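Local coordinates for protein putative invasin (Yersinia pseudotuberculosis IP 31758, PDB 5N40) that probably serves as a bacterial surface adhesin of the invasin family, with immunoglobulin-like domains leading to a C-type lectin-like domain that may attach to host cells, at residues Thr220-Ser224 / Ala225-Met229; Thr259-Asn263 / Asn264-Ala268. The protein carries 1 engineered substitution. All blocks are in the same frame, centred on the assembly; numbering follows the deposited sequence.

Contact 1 of 2, residues Thr220-Ser224 / Ala225-Met229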
ATOM      1  N   THR A 220       2.582   1.973 -20.953  1.00 12.48           N
ATOM      2  CA  THR A 220       2.249   2.834 -22.078  1.00 14.54           C
ATOM      3  C   THR A 220       2.760   4.258 -21.925  1.00 15.59           C
ATOM      4  O   THR A 220       2.413   5.116 -22.747  1.00 14.93           O
ATOM      5  CB  THR A 220       0.734   2.844 -22.311  1.00 14.23           C
ATOM      6  OG1 THR A 220       0.027   3.030 -21.076  1.00 12.64           O
ATOM      7  CG2 THR A 220       0.288   1.548 -22.960  1.00 16.03           C
ATOM      8  N   SER A 221       3.584   4.531 -20.912  1.00 13.79           N
ATOM      9  CA  SER A 221       4.232   5.819 -20.760  1.00 12.75           C
ATOM     10  C   SER A 221       5.746   5.649 -20.770  1.00 10.51           C
ATOM     11  O   SER A 221       6.269   4.699 -20.174  1.00 11.72           O
ATOM     12  CB  SER A 221       3.815   6.503 -19.448  1.00 13.75           C
ATOM     13  OG  SER A 221       2.510   7.036 -19.543  1.00 14.17           O
ATOM     14  N   PRO A 222       6.478   6.547 -21.411  1.00 11.38           N
ATOM     15  CA  PRO A 222       7.941   6.437 -21.369  1.00 11.84           C
ATOM     16  C   PRO A 222       8.490   6.858 -20.013  1.00 14.31           C
ATOM     17  O   PRO A 222       7.896   7.672 -19.297  1.00 14.47           O
ATOM     18  CB  PRO A 222       8.398   7.379 -22.481  1.00 14.78           C
ATOM     19  CG  PRO A 222       7.317   8.392 -22.584  1.00 20.39           C
ATOM     20  CD  PRO A 222       6.030   7.721 -22.176  1.00 14.14           C
ATOM     21  N   ASP A 223       9.646   6.283 -19.665  1.00 13.90           N
ATOM     22  CA  ASP A 223      10.349   6.632 -18.430  1.00 14.61           C
ATOM     23  C   ASP A 223      11.159   7.891 -18.707  1.00 17.36           C
ATOM     24  O   ASP A 223      12.370   7.861 -18.944  1.00 17.66           O
ATOM     25  CB  ASP A 223      11.231   5.486 -17.953  1.00 14.82           C
ATOM     26  CG  ASP A 223      11.904   5.785 -16.617  1.00 18.80           C
ATOM     27  OD1 ASP A 223      11.475   6.732 -15.921  1.00 14.85           O
ATOM     28  OD2 ASP A 223      12.867   5.070 -16.261  1.00 22.84           O
ATOM     29  N   SER A 224      10.451   9.014 -18.704  1.00 15.74           N
ATOM     30  CA  SER A 224      11.018  10.326 -18.974  1.00 16.89           C
ATOM     31  C   SER A 224      10.464  11.307 -17.957  1.00 17.84           C
ATOM     32  O   SER A 224       9.276  11.265 -17.636  1.00 15.65           O
ATOM     33  CB  SER A 224      10.670  10.811 -20.385  1.00 19.86           C
ATOM     34  OG  SER A 224      10.844  12.213 -20.489  1.00 19.55           O
ATOM     35  N   ALA A 225      11.320  12.194 -17.452  1.00 19.68           N
ATOM     36  CA  ALA A 225      10.841  13.218 -16.531  1.00 17.00           C
ATOM     37  C   ALA A 225       9.807  14.132 -17.180  1.00 17.63           C
ATOM     38  O   ALA A 225       9.077  14.826 -16.462  1.00 18.87           O
ATOM     39  CB  ALA A 225      12.019  14.041 -16.001  1.00 27.15           C
ATOM     40  N   GLN A 226       9.721  14.139 -18.518  1.00 17.14           N
ATOM     41  CA  GLN A 226       8.748  14.949 -19.243  1.00 17.36           C
ATOM     42  C   GLN A 226       7.430  14.228 -19.489  1.00 15.64           C
ATOM     43  O   GLN A 226       6.490  14.851 -19.992  1.00 18.19           O
ATOM     44  CB  GLN A 226       9.318  15.388 -20.597  1.00 22.51           C
ATOM     45  CG  GLN A 226      10.593  16.200 -20.513  1.00 21.89           C
ATOM     46  CD  GLN A 226      11.122  16.564 -21.884  1.00 24.68           C
ATOM     47  OE1 GLN A 226      11.780  15.758 -22.543  1.00 22.92           O
ATOM     48  NE2 GLN A 226      10.832  17.784 -22.324  1.00 20.01           N
ATOM     49  N   ALA A 227       7.342  12.941 -19.166  1.00 14.58           N
ATOM     50  CA  ALA A 227       6.104  12.198 -19.350  1.00 15.68           C
ATOM     51  C   ALA A 227       5.057  12.636 -18.335  1.00 14.84           C
ATOM     52  O   ALA A 227       5.379  13.105 -17.239  1.00 14.11           O
ATOM     53  CB  ALA A 227       6.359  10.694 -19.207  1.00 13.43           C
ATOM     54  N   SER A 228       3.788  12.475 -18.715  1.00 14.80           N
ATOM     55  CA  SER A 228       2.690  12.804 -17.809  1.00 14.87           C
ATOM     56  C   SER A 228       2.569  11.774 -16.692  1.00 14.63           C
ATOM     57  O   SER A 228       2.432  12.132 -15.516  1.00 13.50           O
ATOM     58  CB  SER A 228       1.380  12.897 -18.591  1.00 16.38           C
ATOM     59  OG  SER A 228       1.385  14.009 -19.474  1.00 20.53           O
ATOM     60  N   MET A 229       2.609  10.495 -17.043  1.00 11.45           N
ATOM     61  CA  MET A 229       2.472   9.401 -16.096  1.00 11.54           C
ATOM     62  C   MET A 229       3.830   8.781 -15.793  1.00 15.25           C
ATOM     63  O   MET A 229       4.828   9.019 -16.483  1.00 14.89           O
ATOM     64  CB  MET A 229       1.524   8.328 -16.650  1.00 12.98           C
ATOM     65  CG  MET A 229       0.295   8.865 -17.375  1.00 14.50           C
ATOM     66  SD  MET A 229      -0.737   9.953 -16.369  1.00 16.64           S
ATOM     67  CE  MET A 229      -1.317   8.811 -15.129  1.00 15.48           C
TER
HETATM   68  O   HOH W   1       7.410   8.173 -16.730  1.00 11.91           O
HETATM   69  O   HOH W   2      12.580  12.934 -22.225  1.00 25.83           O
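Ser221 and Met229 meet on the tightly packed side of this loop, where the hydroxyl OG of Ser221 rests 3.3 Å from CB of Met229. The serine hydroxyl lies anti to its own carbonyl carbon (chi1 -76°), a setting that turns OG toward Met229; its hydrogen-bond partner is OE2 of Glu265, on strand 265-269. The chain of Met229 folds back at both chi2 and chi3, so the touch involves CB and CG while the sulfur leads away from the serine. Beside this pair CB of Ala227 sits 3.4 Å from the carbonyl O of Pro222 and comes alongside the proline ring at CG. A water bridges the two halves, donating to Pro222 O and to Met229 O at 2.7 Å each, and thereby ties two carbonyl oxygens, both acceptors, that need a donor between them.

The reversal between the two halves is a type I beta turn from Ser224 to Ala227, set in the loop that leads from strand 209-217 to strand 236-239, at the junction where the immunoglobulin-like part meets the adhesion domain. Its closing bond, from Ala227 N to Ser224 O at 3.0 Å, is fairly straight (161°) although the donor stands well above the carbonyl plane. Ser224 also uses its side chain: chi1 of 161° swings OG forward to accept the N-H of Gln226 at 3.0 Å, an ST turn.

On the exposed side, where Gln226 lies, water takes over from direct contact. Ser224 OG donates to a second water at 2.6 Å, and that water in turn donates to OE1 of Gln226, bridging hydroxyl and amide. Nearby, Asp223 extends from the loop to salt bridges with Arg116 and Arg153.

Contact 2 of 2, residues Thr259-Asn263 / Asn264-Ala268; sequences TNVEN and NETWA
The carbonyl O of Glu262 is gripped by two N-H groups, the indole NE1 of Trp267 and the backbone N of Glu265, each at 3.1 Å from that oxygen. They approach from opposite faces of the carbonyl plane: the backbone donor stands far above it, while the indole donor is tilted by a modest 27°. Seen from the tryptophan, the oxygen lies in the ring plane at the NE1 edge. With CG of Trp267 anti to its carbonyl carbon (chi1 -59°) and the ring turned by chi2 of 96°, the pyrrole edge is brought against Glu262 O of the facing strand, and this bond should help fix the ring's rotation.

The arrangement is a beta hairpin with a two-residue loop, its type I' turn running from Glu262 to Glu265 with Asn263 and Asn264 at the corners, both in the left-handed backbone region. The antiparallel ladder behind it includes a short bond from Trp267 N to Asn260 O, 2.7 Å, and one from Glu262 N to Glu265 O, 2.8 Å, in which the donor N lies nearly along the C=O axis.

On the face that carries the indole, Asn260 and Glu262 are linked along their own strand. ND2 of Asn260 gives a bond of 2.9 Å to OE1 of Glu262, using the anti lone pair of the carboxylate, with the oxygen close to the amide plane. The other carboxylate oxygen, OE2, accepts from Met308 N. Across the reverse face, CG2 of Val261 lies 3.8 Å from OG1 of Thr266, a lighter contact between obliquely set side chains.

Strand 265-269 reaches beyond the hairpin through backbone bonds of Thr266 with Ala250 and Ala268 with Tyr248, while Trp267 packs on Met233 and Asn260 on Gln309, in the loops bordering the pair.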
ATOM      1  N   THR A 259       0.702  16.332 -33.624  1.00 26.84           N
ATOM      2  CA  THR A 259       0.620  15.734 -32.297  1.00 23.79           C
ATOM      3  C   THR A 259      -0.474  14.678 -32.271  1.00 19.77           C
ATOM      4  O   THR A 259      -1.356  14.634 -33.134  1.00 26.88           O
ATOM      5  CB  THR A 259       0.333  16.768 -31.193  1.00 33.59           C
ATOM      6  OG1 THR A 259      -0.944  17.377 -31.424  1.00 38.82           O
ATOM      7  CG2 THR A 259       1.412  17.832 -31.150  1.00 38.21           C
ATOM      8  N   ASN A 260      -0.395  13.815 -31.262  1.00 21.47           N
ATOM      9  CA  ASN A 260      -1.383  12.765 -31.044  1.00 19.99           C
ATOM     10  C   ASN A 260      -1.441  12.477 -29.553  1.00 19.64           C
ATOM     11  O   ASN A 260      -0.414  12.136 -28.959  1.00 17.49           O
ATOM     12  CB  ASN A 260      -1.012  11.496 -31.822  1.00 21.83           C
ATOM     13  CG  ASN A 260      -1.955  10.337 -31.541  1.00 22.39           C
ATOM     14  OD1 ASN A 260      -3.171  10.507 -31.521  1.00 23.78           O
ATOM     15  ND2 ASN A 260      -1.394   9.153 -31.314  1.00 20.38           N
ATOM     16  N   VAL A 261      -2.618  12.631 -28.946  1.00 18.98           N
ATOM     17  CA  VAL A 261      -2.820  12.263 -27.550  1.00 20.29           C
ATOM     18  C   VAL A 261      -3.273  10.812 -27.501  1.00 21.01           C
ATOM     19  O   VAL A 261      -4.309  10.452 -28.070  1.00 22.60           O
ATOM     20  CB  VAL A 261      -3.841  13.184 -26.863  1.00 21.15           C
ATOM     21  CG1 VAL A 261      -3.992  12.810 -25.398  1.00 25.90           C
ATOM     22  CG2 VAL A 261      -3.420  14.641 -27.004  1.00 23.97           C
ATOM     23  N   GLU A 262      -2.503   9.980 -26.806  1.00 17.71           N
ATOM     24  CA  GLU A 262      -2.816   8.561 -26.739  1.00 17.22           C
ATOM     25  C   GLU A 262      -2.192   7.987 -25.478  1.00 14.87           C
ATOM     26  O   GLU A 262      -1.031   8.278 -25.175  1.00 16.88           O
ATOM     27  CB  GLU A 262      -2.301   7.835 -27.986  1.00 19.44           C
ATOM     28  CG  GLU A 262      -2.738   6.395 -28.068  1.00 19.83           C
ATOM     29  CD  GLU A 262      -2.418   5.772 -29.415  1.00 19.16           C
ATOM     30  OE1 GLU A 262      -2.175   6.529 -30.383  1.00 19.40           O
ATOM     31  OE2 GLU A 262      -2.410   4.533 -29.493  1.00 22.54           O
ATOM     32  N   ASN A 263      -2.975   7.189 -24.744  1.00 16.49           N
ATOM     33  CA  ASN A 263      -2.522   6.543 -23.512  1.00 15.59           C
ATOM     34  C   ASN A 263      -1.978   7.574 -22.529  1.00 15.42           C
ATOM     35  O   ASN A 263      -0.931   7.375 -21.911  1.00 16.08           O
ATOM     36  CB  ASN A 263      -1.483   5.461 -23.804  1.00 17.26           C
ATOM     37  CG  ASN A 263      -2.012   4.400 -24.748  1.00 19.74           C
ATOM     38  OD1 ASN A 263      -3.197   4.069 -24.714  1.00 22.02           O
ATOM     39  ND2 ASN A 263      -1.144   3.870 -25.601  1.00 19.56           N
ATOM     40  N   ASN A 264      -2.698   8.691 -22.398  1.00 17.19           N
ATOM     41  CA  ASN A 264      -2.419   9.729 -21.406  1.00 15.76           C
ATOM     42  C   ASN A 264      -1.080  10.421 -21.634  1.00 16.40           C
ATOM     43  O   ASN A 264      -0.517  11.023 -20.706  1.00 18.73           O
ATOM     44  CB  ASN A 264      -2.487   9.157 -19.987  1.00 15.98           C
ATOM     45  CG  ASN A 264      -3.898   8.774 -19.591  1.00 19.69           C
ATOM     46  OD1 ASN A 264      -4.853   9.494 -19.888  1.00 19.80           O
ATOM     47  ND2 ASN A 264      -4.042   7.633 -18.929  1.00 20.94           N
ATOM     48  N   GLU A 265      -0.562  10.351 -22.855  1.00 15.60           N
ATOM     49  CA  GLU A 265       0.639  11.070 -23.253  1.00 15.86           C
ATOM     50  C   GLU A 265       0.393  11.766 -24.588  1.00 20.82           C
ATOM     51  O   GLU A 265      -0.461  11.354 -25.380  1.00 21.33           O
ATOM     52  CB  GLU A 265       1.845  10.122 -23.372  1.00 15.19           C
ATOM     53  CG  GLU A 265       2.111   9.267 -22.143  1.00 13.54           C
ATOM     54  CD  GLU A 265       2.688  10.061 -20.973  1.00 15.27           C
ATOM     55  OE1 GLU A 265       3.074  11.238 -21.178  1.00 13.97           O
ATOM     56  OE2 GLU A 265       2.745   9.499 -19.851  1.00 15.10           O
ATOM     57  N   THR A 266       1.168  12.824 -24.836  1.00 17.70           N
ATOM     58  CA  THR A 266       1.084  13.600 -26.069  1.00 16.63           C
ATOM     59  C   THR A 266       2.315  13.324 -26.919  1.00 19.68           C
ATOM     60  O   THR A 266       3.443  13.626 -26.513  1.00 16.22           O
ATOM     61  CB  THR A 266       0.965  15.095 -25.776  1.00 19.94           C
ATOM     62  OG1 THR A 266      -0.234  15.330 -25.037  1.00 21.22           O
ATOM     63  CG2 THR A 266       0.918  15.899 -27.068  1.00 23.32           C
ATOM     64  N   TRP A 267       2.089  12.787 -28.108  1.00 19.06           N
ATOM     65  CA  TRP A 267       3.156  12.289 -28.959  1.00 16.21           C
ATOM     66  C   TRP A 267       3.407  13.221 -30.134  1.00 17.50           C
ATOM     67  O   TRP A 267       2.482  13.833 -30.675  1.00 22.33           O
ATOM     68  CB  TRP A 267       2.808  10.897 -29.475  1.00 18.71           C
ATOM     69  CG  TRP A 267       2.584   9.936 -28.364  1.00 18.22           C
ATOM     70  CD1 TRP A 267       1.391   9.583 -27.808  1.00 15.68           C
ATOM     71  CD2 TRP A 267       3.589   9.219 -27.652  1.00 19.12           C
ATOM     72  NE1 TRP A 267       1.591   8.670 -26.807  1.00 14.86           N
ATOM     73  CE2 TRP A 267       2.937   8.433 -26.688  1.00 18.22           C
ATOM     74  CE3 TRP A 267       4.986   9.160 -27.743  1.00 17.33           C
ATOM     75  CZ2 TRP A 267       3.634   7.599 -25.811  1.00 14.42           C
ATOM     76  CZ3 TRP A 267       5.671   8.335 -26.889  1.00 14.41           C
ATOM     77  CH2 TRP A 267       4.997   7.565 -25.929  1.00 15.17           C
ATOM     78  N   ALA A 268       4.674  13.315 -30.521  1.00 17.71           N
ATOM     79  CA  ALA A 268       5.045  14.010 -31.742  1.00 18.13           C
ATOM     80  C   ALA A 268       4.689  13.157 -32.954  1.00 15.45           C
ATOM     81  O   ALA A 268       4.815  11.930 -32.925  1.00 18.02           O
ATOM     82  CB  ALA A 268       6.540  14.322 -31.744  1.00 17.61           C
TER

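Contacts 1 and 2 follow each other along the chain and lie about 11 Å apart between centres, both partly buried. Glu265 joins them: its OE2 lies 2.5 Å from Ser221 OG, and its OE1 2.8 Å from Ser228 N, both probable hydrogen bonds, so a carboxylate from the hairpin binds both halves of the loop. Contact 1 lacks regular strands and relies on a turn, a serine hydroxyl and bridging waters, and through Asp223 it also ties the loop to the preceding immunoglobulin-like part. In contact 2 a regular ladder and a tryptophan edge do the holding. Buried members of both meet where Pro222 touches Trp267, whereas Gln226 and Asn264 lie at the surface.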